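Local coordinates for protein thermotoga maritima TmcAL (Thermotoga maritima, PDB 5Y0T) that belongs to the HIGH nucleotidyl transferase family of the HUP clan and holds adenosine-5'-rp-alpha-thio-triphosphate in a pocket, at residues Lys2-Val7 against Glu26-Asp31; Asp98-Ser103 against His189-Val194; Gly102-Asp107 against Lys166-Leu171. All blocks are in the same frame, centred on the assembly; numbering follows the deposited sequence.

Interaction 1. Residues Lys2-Val7 against Glu26-Asp31; sequences KVLGVV and ELVKPD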
loop_
_atom_site.group_PDB
_atom_site.type_symbol
_atom_site.label_atom_id
_atom_site.label_comp_id
_atom_site.label_asym_id
_atom_site.label_seq_id
_atom_site.Cartn_x
_atom_site.Cartn_y
_atom_site.Cartn_z
ATOM N N LYS A 2 40.435 5.965 -23.492
ATOM C CA LYS A 2 39.917 5.117 -22.425
ATOM C C LYS A 2 38.867 5.800 -21.547
ATOM O O LYS A 2 39.042 6.953 -21.126
ATOM C CB LYS A 2 41.069 4.624 -21.549
ATOM C CG LYS A 2 41.999 3.622 -22.229
ATOM C CD LYS A 2 42.988 3.028 -21.226
ATOM C CE LYS A 2 43.915 2.022 -21.872
ATOM N NZ LYS A 2 44.802 1.373 -20.858
ATOM N N VAL A 3 37.797 5.063 -21.247
ATOM C CA VAL A 3 36.755 5.532 -20.346
ATOM C C VAL A 3 36.481 4.494 -19.275
ATOM O O VAL A 3 36.109 3.356 -19.566
ATOM C CB VAL A 3 35.435 5.848 -21.084
ATOM C CG1 VAL A 3 34.349 6.242 -20.075
ATOM C CG2 VAL A 3 35.658 6.967 -22.112
ATOM N N LEU A 4 36.673 4.900 -18.028
ATOM C CA LEU A 4 36.437 4.038 -16.882
ATOM C C LEU A 4 34.966 4.023 -16.488
ATOM O O LEU A 4 34.388 5.090 -16.278
ATOM C CB LEU A 4 37.254 4.526 -15.692
ATOM C CG LEU A 4 36.984 3.852 -14.348
ATOM C CD1 LEU A 4 37.358 2.357 -14.441
ATOM C CD2 LEU A 4 37.765 4.572 -13.250
ATOM N N GLY A 5 34.351 2.841 -16.445
ATOM C CA GLY A 5 33.043 2.689 -15.810
ATOM C C GLY A 5 33.184 2.075 -14.420
ATOM O O GLY A 5 34.025 1.182 -14.210
ATOM N N VAL A 6 32.313 2.473 -13.498
ATOM C CA VAL A 6 32.259 1.858 -12.176
ATOM C C VAL A 6 30.790 1.656 -11.792
ATOM O O VAL A 6 29.917 2.468 -12.140
ATOM C CB VAL A 6 33.007 2.679 -11.085
ATOM C CG1 VAL A 6 34.526 2.775 -11.407
ATOM C CG2 VAL A 6 32.415 4.086 -10.900
ATOM N N VAL A 7 30.536 0.546 -11.106
ATOM C CA VAL A 7 29.198 0.168 -10.641
ATOM C C VAL A 7 29.144 0.439 -9.153
ATOM O O VAL A 7 29.968 -0.086 -8.414
ATOM C CB VAL A 7 28.902 -1.317 -10.906
ATOM C CG1 VAL A 7 27.487 -1.693 -10.382
ATOM C CG2 VAL A 7 29.054 -1.630 -12.400
ATOM N N GLU A 26 43.747 5.642 -11.219
ATOM C CA GLU A 26 45.201 5.615 -11.332
ATOM C C GLU A 26 45.697 4.362 -12.069
ATOM O O GLU A 26 46.713 4.396 -12.754
ATOM C CB GLU A 26 45.833 5.691 -9.938
ATOM C CG GLU A 26 45.614 7.034 -9.238
ATOM C CD GLU A 26 46.357 8.190 -9.930
ATOM O OE1 GLU A 26 47.324 7.938 -10.692
ATOM O OE2 GLU A 26 45.973 9.355 -9.709
ATOM N N LEU A 27 44.991 3.252 -11.898
ATOM C CA LEU A 27 45.305 2.021 -12.621
ATOM C C LEU A 27 45.060 2.164 -14.125
ATOM O O LEU A 27 45.951 1.896 -14.937
ATOM C CB LEU A 27 44.475 0.861 -12.067
ATOM C CG LEU A 27 44.572 -0.469 -12.835
ATOM C CD1 LEU A 27 45.929 -1.095 -12.633
ATOM C CD2 LEU A 27 43.468 -1.419 -12.402
ATOM N N VAL A 28 43.840 2.556 -14.480
ATOM C CA VAL A 28 43.391 2.596 -15.873
ATOM C C VAL A 28 43.827 3.868 -16.609
ATOM O O VAL A 28 44.004 3.854 -17.829
ATOM C CB VAL A 28 41.849 2.433 -15.916
ATOM C CG1 VAL A 28 41.269 2.712 -17.303
ATOM C CG2 VAL A 28 41.489 1.016 -15.439
ATOM N N LYS A 29 44.029 4.955 -15.861
ATOM C CA LYS A 29 44.337 6.266 -16.461
ATOM C C LYS A 29 43.338 6.639 -17.548
ATOM O O LYS A 29 43.716 6.909 -18.695
ATOM C CB LYS A 29 45.760 6.275 -17.024
ATOM C CG LYS A 29 46.798 6.039 -15.934
ATOM C CD LYS A 29 48.213 6.100 -16.450
ATOM C CE LYS A 29 49.171 5.861 -15.299
ATOM N NZ LYS A 29 48.731 6.617 -14.079
ATOM N N PRO A 30 42.052 6.667 -17.187
ATOM C CA PRO A 30 41.030 6.978 -18.190
ATOM C C PRO A 30 40.973 8.471 -18.502
ATOM O O PRO A 30 41.425 9.313 -17.707
ATOM C CB PRO A 30 39.734 6.509 -17.521
ATOM C CG PRO A 30 39.978 6.804 -16.039
ATOM C CD PRO A 30 41.491 6.590 -15.825
ATOM N N ASP A 31 40.429 8.792 -19.672
ATOM C CA ASP A 31 40.173 10.180 -20.045
ATOM C C ASP A 31 38.935 10.696 -19.296
ATOM O O ASP A 31 38.858 11.870 -18.949
ATOM C CB ASP A 31 39.993 10.296 -21.565
ATOM C CG ASP A 31 41.256 9.922 -22.324
ATOM O OD1 ASP A 31 41.327 8.821 -22.914
ATOM O OD2 ASP A 31 42.200 10.715 -22.287
#

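Interaction 2. Residues Asp98-Ser103 against His189-Val194; sequences DVVFGS and HTIKRV. With TAT (adenosine-5'-rp-alpha-thio-triphosphate), chain E.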
loop_
_atom_site.group_PDB
_atom_site.type_symbol
_atom_site.label_atom_id
_atom_site.label_comp_id
_atom_site.label_asym_id
_atom_site.label_seq_id
_atom_site.Cartn_x
_atom_site.Cartn_y
_atom_site.Cartn_z
ATOM N N ASP A 98 36.744 0.211 -19.927
ATOM C CA ASP A 98 37.328 -0.449 -18.769
ATOM C C ASP A 98 36.401 -0.336 -17.583
ATOM O O ASP A 98 35.875 0.734 -17.303
ATOM C CB ASP A 98 38.681 0.159 -18.368
ATOM C CG ASP A 98 39.766 -0.054 -19.402
ATOM O OD1 ASP A 98 39.879 0.779 -20.328
ATOM O OD2 ASP A 98 40.529 -1.038 -19.266
ATOM N N VAL A 99 36.235 -1.435 -16.865
ATOM C CA VAL A 99 35.488 -1.416 -15.614
ATOM C C VAL A 99 36.347 -2.007 -14.504
ATOM O O VAL A 99 36.992 -3.044 -14.693
ATOM C CB VAL A 99 34.154 -2.199 -15.732
ATOM C CG1 VAL A 99 33.558 -2.461 -14.350
ATOM C CG2 VAL A 99 33.169 -1.428 -16.607
ATOM N N VAL A 100 36.378 -1.322 -13.366
ATOM C CA VAL A 100 37.153 -1.738 -12.205
ATOM C C VAL A 100 36.233 -1.966 -11.007
ATOM O O VAL A 100 35.475 -1.069 -10.631
ATOM C CB VAL A 100 38.201 -0.674 -11.811
ATOM C CG1 VAL A 100 38.987 -1.133 -10.596
ATOM C CG2 VAL A 100 39.140 -0.370 -12.979
ATOM N N PHE A 101 36.297 -3.145 -10.399
ATOM C CA PHE A 101 35.500 -3.382 -9.195
ATOM C C PHE A 101 36.380 -3.842 -8.041
ATOM O O PHE A 101 37.396 -4.487 -8.265
ATOM C CB PHE A 101 34.391 -4.414 -9.461
ATOM C CG PHE A 101 34.886 -5.721 -10.049
ATOM C CD1 PHE A 101 34.828 -5.942 -11.421
ATOM C CD2 PHE A 101 35.364 -6.733 -9.234
ATOM C CE1 PHE A 101 35.280 -7.138 -11.967
ATOM C CE2 PHE A 101 35.810 -7.930 -9.774
ATOM C CZ PHE A 101 35.767 -8.126 -11.146
ATOM N N GLY A 102 35.974 -3.519 -6.814
ATOM C CA GLY A 102 36.675 -3.978 -5.632
ATOM C C GLY A 102 36.479 -5.470 -5.454
ATOM O O GLY A 102 35.401 -6.000 -5.742
ATOM N N SER A 103 37.522 -6.140 -4.974
ATOM C CA SER A 103 37.558 -7.600 -4.917
ATOM C C SER A 103 38.237 -8.085 -3.634
ATOM O O SER A 103 39.229 -7.502 -3.189
ATOM C CB SER A 103 38.276 -8.132 -6.166
ATOM O OG SER A 103 38.743 -9.457 -6.009
ATOM N N HIS A 189 38.746 -5.231 -14.440
ATOM C CA HIS A 189 39.919 -5.207 -13.557
ATOM C C HIS A 189 39.437 -5.317 -12.121
ATOM O O HIS A 189 38.378 -4.809 -11.802
ATOM C CB HIS A 189 40.718 -3.912 -13.691
ATOM C CG HIS A 189 40.992 -3.497 -15.100
ATOM N ND1 HIS A 189 42.233 -3.630 -15.682
ATOM C CD2 HIS A 189 40.193 -2.929 -16.035
ATOM C CE1 HIS A 189 42.185 -3.172 -16.921
ATOM N NE2 HIS A 189 40.956 -2.751 -17.164
ATOM N N THR A 190 40.237 -5.939 -11.262
ATOM C CA THR A 190 39.976 -5.935 -9.826
ATOM C C THR A 190 40.927 -4.971 -9.146
ATOM O O THR A 190 42.032 -4.735 -9.633
ATOM C CB THR A 190 40.180 -7.331 -9.163
ATOM O OG1 THR A 190 41.573 -7.687 -9.224
ATOM C CG2 THR A 190 39.373 -8.397 -9.853
ATOM N N ILE A 191 40.482 -4.387 -8.039
ATOM C CA ILE A 191 41.417 -3.849 -7.067
ATOM C C ILE A 191 41.109 -4.502 -5.723
ATOM O O ILE A 191 39.983 -4.932 -5.481
ATOM C CB ILE A 191 41.350 -2.295 -6.973
ATOM C CG1 ILE A 191 39.933 -1.797 -6.649
ATOM C CG2 ILE A 191 41.860 -1.673 -8.268
ATOM C CD1 ILE A 191 39.717 -1.497 -5.178
ATOM N N LYS A 192 42.118 -4.589 -4.860
ATOM C CA LYS A 192 41.945 -5.231 -3.565
ATOM C C LYS A 192 41.095 -4.398 -2.604
ATOM O O LYS A 192 41.415 -3.241 -2.343
ATOM C CB LYS A 192 43.307 -5.493 -2.913
ATOM C CG LYS A 192 43.205 -6.182 -1.545
ATOM C CD LYS A 192 42.901 -7.676 -1.687
ATOM C CE LYS A 192 42.825 -8.366 -0.318
ATOM N NZ LYS A 192 41.524 -8.044 0.368
ATOM N N ARG A 193 40.043 -4.991 -2.048
ATOM C CA ARG A 193 39.317 -4.341 -0.949
ATOM C C ARG A 193 40.121 -4.366 0.327
ATOM O O ARG A 193 40.718 -5.386 0.657
ATOM C CB ARG A 193 37.969 -5.009 -0.698
ATOM C CG ARG A 193 36.964 -4.779 -1.810
ATOM C CD ARG A 193 35.678 -5.527 -1.526
ATOM N NE ARG A 193 35.081 -5.099 -0.267
ATOM C CZ ARG A 193 34.073 -4.234 -0.180
ATOM N NH1 ARG A 193 33.550 -3.706 -1.287
ATOM N NH2 ARG A 193 33.587 -3.902 1.013
ATOM N N VAL A 194 40.122 -3.248 1.053
ATOM C CA VAL A 194 40.829 -3.161 2.327
ATOM C C VAL A 194 39.893 -2.733 3.461
ATOM O O VAL A 194 38.847 -2.144 3.222
ATOM C CB VAL A 194 42.011 -2.169 2.256
ATOM C CG1 VAL A 194 42.921 -2.510 1.086
ATOM C CG2 VAL A 194 41.506 -0.735 2.153
HETATM N N1 TAT E . 38.318 -0.996 -0.403
HETATM C C2 TAT E . 38.358 -1.057 -1.748
HETATM N N3 TAT E . 37.269 -0.943 -2.529
HETATM C C4 TAT E . 36.045 -0.754 -1.980
HETATM C C5 TAT E . 35.920 -0.656 -0.522
HETATM C C6 TAT E . 37.165 -0.800 0.268
HETATM N N6 TAT E . 37.145 -0.729 1.620
HETATM N N7 TAT E . 34.612 -0.459 -0.255
HETATM C C8 TAT E . 33.949 -0.420 -1.441
HETATM N N9 TAT E . 34.810 -0.596 -2.463
HETATM P PA TAT E . 29.487 0.068 -3.500
HETATM P PB TAT E . 29.918 -1.870 -1.332
HETATM P PG TAT E . 30.252 -1.853 1.539
HETATM C "C1'" TAT E . 34.457 -0.632 -3.900
HETATM O O1A TAT E . 30.994 -0.848 2.403
HETATM O O1B TAT E . 28.739 -2.771 -1.120
HETATM S S1G TAT E . 28.769 -1.200 -4.789
HETATM C "C2'" TAT E . 33.442 -1.744 -4.159
HETATM O "O2'" TAT E . 34.060 -3.029 -4.223
HETATM O O2A TAT E . 28.880 1.460 -3.456
HETATM O O2B TAT E . 31.154 -2.421 -1.997
HETATM O O2G TAT E . 28.776 -1.938 1.876
HETATM C "C3'" TAT E . 32.828 -1.299 -5.468
HETATM O "O3'" TAT E . 33.627 -1.729 -6.587
HETATM O O3A TAT E . 29.408 -0.485 -1.985
HETATM O O3B TAT E . 30.333 -1.179 0.074
HETATM O O3G TAT E . 30.907 -3.203 1.372
HETATM C "C4'" TAT E . 32.880 0.222 -5.368
HETATM O "O4'" TAT E . 33.801 0.558 -4.324
HETATM C "C5'" TAT E . 31.512 0.819 -5.021
HETATM O "O5'" TAT E . 31.059 0.222 -3.805
#

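Interaction 3. Residues Gly102-Asp107 against Lys166-Leu171; sequences GSESND and KSNDIL. With TAT (adenosine-5'-rp-alpha-thio-triphosphate), chain E.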
loop_
_atom_site.group_PDB
_atom_site.type_symbol
_atom_site.label_atom_id
_atom_site.label_comp_id
_atom_site.label_asym_id
_atom_site.label_seq_id
_atom_site.Cartn_x
_atom_site.Cartn_y
_atom_site.Cartn_z
ATOM N N GLY A 102 35.974 -3.519 -6.814
ATOM C CA GLY A 102 36.675 -3.978 -5.632
ATOM C C GLY A 102 36.479 -5.470 -5.454
ATOM O O GLY A 102 35.401 -6.000 -5.742
ATOM N N SER A 103 37.522 -6.140 -4.974
ATOM C CA SER A 103 37.558 -7.600 -4.917
ATOM C C SER A 103 38.237 -8.085 -3.634
ATOM O O SER A 103 39.229 -7.502 -3.189
ATOM C CB SER A 103 38.276 -8.132 -6.166
ATOM O OG SER A 103 38.743 -9.457 -6.009
ATOM N N GLU A 104 37.710 -9.143 -3.023
ATOM C CA GLU A 104 38.356 -9.690 -1.835
ATOM C C GLU A 104 39.668 -10.383 -2.191
ATOM O O GLU A 104 40.664 -10.300 -1.445
ATOM C CB GLU A 104 37.425 -10.674 -1.104
ATOM C CG GLU A 104 36.186 -10.022 -0.463
ATOM C CD GLU A 104 34.993 -9.934 -1.405
ATOM O OE1 GLU A 104 35.147 -10.233 -2.617
ATOM O OE2 GLU A 104 33.896 -9.558 -0.932
ATOM N N SER A 105 39.652 -11.133 -3.290
ATOM C CA SER A 105 40.835 -11.882 -3.717
ATOM C C SER A 105 41.799 -11.038 -4.547
ATOM O O SER A 105 42.994 -11.308 -4.556
ATOM C CB SER A 105 40.433 -13.113 -4.524
ATOM O OG SER A 105 39.830 -12.708 -5.740
ATOM N N ASN A 106 41.257 -10.040 -5.252
ATOM C CA ASN A 106 42.012 -9.261 -6.245
ATOM C C ASN A 106 42.627 -10.187 -7.308
ATOM O O ASN A 106 43.764 -9.989 -7.763
ATOM C CB ASN A 106 43.107 -8.422 -5.562
ATOM C CG ASN A 106 43.656 -7.326 -6.469
ATOM O OD1 ASN A 106 42.942 -6.794 -7.322
ATOM N ND2 ASN A 106 44.938 -7.005 -6.303
ATOM N N ASP A 107 41.889 -11.236 -7.661
ATOM C CA ASP A 107 42.370 -12.191 -8.654
ATOM C C ASP A 107 41.462 -12.165 -9.885
ATOM O O ASP A 107 40.511 -12.947 -9.967
ATOM C CB ASP A 107 42.380 -13.585 -8.011
ATOM C CG ASP A 107 43.087 -14.635 -8.848
ATOM O OD1 ASP A 107 43.334 -14.402 -10.050
ATOM O OD2 ASP A 107 43.371 -15.717 -8.281
ATOM N N LYS A 166 32.636 -14.965 -1.147
ATOM C CA LYS A 166 32.789 -13.557 -0.801
ATOM C C LYS A 166 31.953 -12.711 -1.751
ATOM O O LYS A 166 32.045 -12.878 -2.968
ATOM C CB LYS A 166 34.266 -13.140 -0.864
ATOM C CG LYS A 166 35.212 -13.965 0.028
ATOM C CD LYS A 166 35.009 -13.675 1.502
ATOM C CE LYS A 166 36.027 -14.425 2.354
ATOM N NZ LYS A 166 35.734 -14.326 3.813
ATOM N N SER A 167 31.146 -11.812 -1.189
ATOM C CA SER A 167 30.128 -11.067 -1.950
ATOM C C SER A 167 30.665 -10.337 -3.178
ATOM O O SER A 167 30.094 -10.417 -4.279
ATOM C CB SER A 167 29.440 -10.043 -1.038
ATOM O OG SER A 167 28.823 -10.664 0.073
ATOM N N ASN A 168 31.763 -9.615 -3.002
ATOM C CA ASN A 168 32.217 -8.734 -4.073
ATOM C C ASN A 168 32.807 -9.506 -5.257
ATOM O O ASN A 168 32.639 -9.100 -6.408
ATOM C CB ASN A 168 33.203 -7.710 -3.515
ATOM C CG ASN A 168 32.512 -6.676 -2.625
ATOM O OD1 ASN A 168 31.962 -5.695 -3.118
ATOM N ND2 ASN A 168 32.528 -6.903 -1.315
ATOM N N ASP A 169 33.447 -10.642 -4.980
ATOM C CA ASP A 169 33.971 -11.489 -6.053
ATOM C C ASP A 169 32.835 -12.195 -6.806
ATOM O O ASP A 169 32.907 -12.350 -8.019
ATOM C CB ASP A 169 34.998 -12.487 -5.492
ATOM C CG ASP A 169 36.393 -11.864 -5.375
ATOM O OD1 ASP A 169 36.564 -10.742 -5.904
ATOM O OD2 ASP A 169 37.318 -12.474 -4.788
ATOM N N ILE A 170 31.780 -12.598 -6.099
ATOM C CA ILE A 170 30.574 -13.099 -6.768
ATOM C C ILE A 170 30.023 -12.083 -7.771
ATOM O O ILE A 170 29.748 -12.415 -8.935
ATOM C CB ILE A 170 29.457 -13.409 -5.771
ATOM C CG1 ILE A 170 29.916 -14.453 -4.761
ATOM C CG2 ILE A 170 28.201 -13.886 -6.508
ATOM C CD1 ILE A 170 29.001 -14.569 -3.554
ATOM N N LEU A 171 29.832 -10.855 -7.302
ATOM C CA LEU A 171 29.419 -9.759 -8.172
ATOM C C LEU A 171 30.347 -9.624 -9.367
ATOM O O LEU A 171 29.893 -9.440 -10.497
ATOM C CB LEU A 171 29.380 -8.439 -7.401
ATOM C CG LEU A 171 28.058 -8.057 -6.753
ATOM C CD1 LEU A 171 28.261 -6.853 -5.857
ATOM C CD2 LEU A 171 27.020 -7.755 -7.833
HETATM N N1 TAT E . 38.318 -0.996 -0.403
HETATM C C2 TAT E . 38.358 -1.057 -1.748
HETATM N N3 TAT E . 37.269 -0.943 -2.529
HETATM C C4 TAT E . 36.045 -0.754 -1.980
HETATM C C5 TAT E . 35.920 -0.656 -0.522
HETATM C C6 TAT E . 37.165 -0.800 0.268
HETATM N N6 TAT E . 37.145 -0.729 1.620
HETATM N N7 TAT E . 34.612 -0.459 -0.255
HETATM C C8 TAT E . 33.949 -0.420 -1.441
HETATM N N9 TAT E . 34.810 -0.596 -2.463
HETATM P PA TAT E . 29.487 0.068 -3.500
HETATM P PB TAT E . 29.918 -1.870 -1.332
HETATM P PG TAT E . 30.252 -1.853 1.539
HETATM C "C1'" TAT E . 34.457 -0.632 -3.900
HETATM O O1A TAT E . 30.994 -0.848 2.403
HETATM O O1B TAT E . 28.739 -2.771 -1.120
HETATM S S1G TAT E . 28.769 -1.200 -4.789
HETATM C "C2'" TAT E . 33.442 -1.744 -4.159
HETATM O "O2'" TAT E . 34.060 -3.029 -4.223
HETATM O O2A TAT E . 28.880 1.460 -3.456
HETATM O O2B TAT E . 31.154 -2.421 -1.997
HETATM O O2G TAT E . 28.776 -1.938 1.876
HETATM C "C3'" TAT E . 32.828 -1.299 -5.468
HETATM O "O3'" TAT E . 33.627 -1.729 -6.587
HETATM O O3A TAT E . 29.408 -0.485 -1.985
HETATM O O3B TAT E . 30.333 -1.179 0.074
HETATM O O3G TAT E . 30.907 -3.203 1.372
HETATM C "C4'" TAT E . 32.880 0.222 -5.368
HETATM O "O4'" TAT E . 33.801 0.558 -4.324
HETATM C "C5'" TAT E . 31.512 0.819 -5.021
HETATM O "O5'" TAT E . 31.059 0.222 -3.805
HETATM O O HOH W 1 32.778 -6.286 -6.845
#

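Interaction 1. Residues Lys2-Val7 against Glu26-Asp31
P30 sets CB and CG of its ring against the base of L4. P30 CG lies 3.6 Å from L4 CB, and P30 CB lies 3.5 Å from L4 N. The ring therefore meets both the side chain and the backbone of L4. CG of L4 stands anti to the backbone N (chi1 172°), which directs the branched end to V28. The touch there is loose, with L4 CD1 4.5 Å from V28 CG2. K2 is extended beyond CG and crosses the end of the helix, where K2 CD passes 3.6 Å from V28 O. The contact lies within a beta-alpha-beta unit of the Rossmann-like HUP fold: strand 3-8, helix 15-28 and strand 32-38. The helix ends at V28, K29 turns out of it with positive phi, and P30 and D31 lead into the next strand. D31 grips K2 with two bonds. D31 N donates to K2 O at 2.7 Å. K2 N donates to D31 OD1 at 3.0 Å and meets that oxygen nearly along its C-O axis. Both L4 and V28 also pack on V100 of strand 98-103, while the L4 backbone bonds to Y32 and I34.

Interaction 2. Residues Asp98-Ser103 against His189-Val194
D98 takes a hydrogen bond from the ring of H189, with H189 NE2 2.7 Å from D98 OD2. The bond uses the anti lone pair of OD2 and lies 16° out of the imidazole plane. D98 OD1 has a salt bridge to R187. V99 O accepts from H189 N and also lies at the edge of the H189 ring, in its plane. V100 CG1 meets I191 CG2 at 3.7 Å, the two side chains crossing at about a right angle. F101 bonds through N to H189 O and through O to I191 N, in parallel-strand fashion. Its chi1 of 54° puts CG between the backbone N and the carbonyl carbon, and the ring ends up with H189 O over one face. F101 CE2 touches T190 CG2 at 3.6 Å. G102 N donates to TAT O3' at 3.0 Å, almost straight. S103 N bonds to I191 O, and S103 O takes R193 N. R193 then reaches the phosphates, with NH1 2.8 Å from TAT O2B and NH2 2.8 Å from TAT O3G. V194 N and O hold the adenine at N1 and N6. Strand 3-8 flanks strand 98-103 through bonds to D98. Helix 15-28 packs on V100, and helix 108-120 on F101 and T190.

Interaction 3. Residues Gly102-Asp107 against Lys166-Leu171
S103 and D169 bring the backbones closest, CA to CA 5.4 Å, where the chain leaving strand 98-103 meets the first turn of helix 167-182. E104 bends at chi2 (89°) and lays its carboxylate across the start of the helix. E104 OE2 accepts from N168 N at 3.0 Å through its syn lone pair. N168 ND2 donates to the same E104 OE2, also at 3.0 Å, from 49° above the carboxylate plane. E104 OE1 takes a weak bond from D169 N. K166 CB packs on E104 CD, while the lysine amine leads away. The helix start would probably favour the negative charge of E104, and may offset the nearness of E104 OE1 to D169 OD1, 3.6 Å apart. D169 reaches back to the loop. S103 OG donates to D169 OD1 in a short bond of 2.5 Å. S105 N and S105 OG reach D169 OD2 from opposite faces of its plane, S105 OG at 2.7 Å. The serines also order the loop itself: S103 OG accepts from N106 N in an ST motif, and S105 OG from D107 N in an ST turn. A water donates to both G102 O and N168 O. D107 is the N-cap of helix 108-120 and binds F110 N and K163. N168 touches R193, which follows strand 187-192, and L171 packs on helix 79-92.

Interactions 1 and 2 meet in one sheet, and interaction 3 lies at the end of its strand 98-103. Interaction 1 and interaction 2 have centres about 11 Å apart and meet where strands 3-8 and 98-103 pair. There G5 N lies 2.7 Å from D98 O, a probable hydrogen bond, and L4 CD1 packs 3.6 Å from V100 CG2. Interactions 2 and 3 share G102 and S103, with centres about 8 Å apart. R193 NH1 and N168 OD1 come within 3.1 Å beside the bound TAT. Interactions 2 and 3 line the TAT pocket. Interaction 1 stands off, the L4 side chain about 10 Å from TAT; only its strand runs on to V7, which touches TAT.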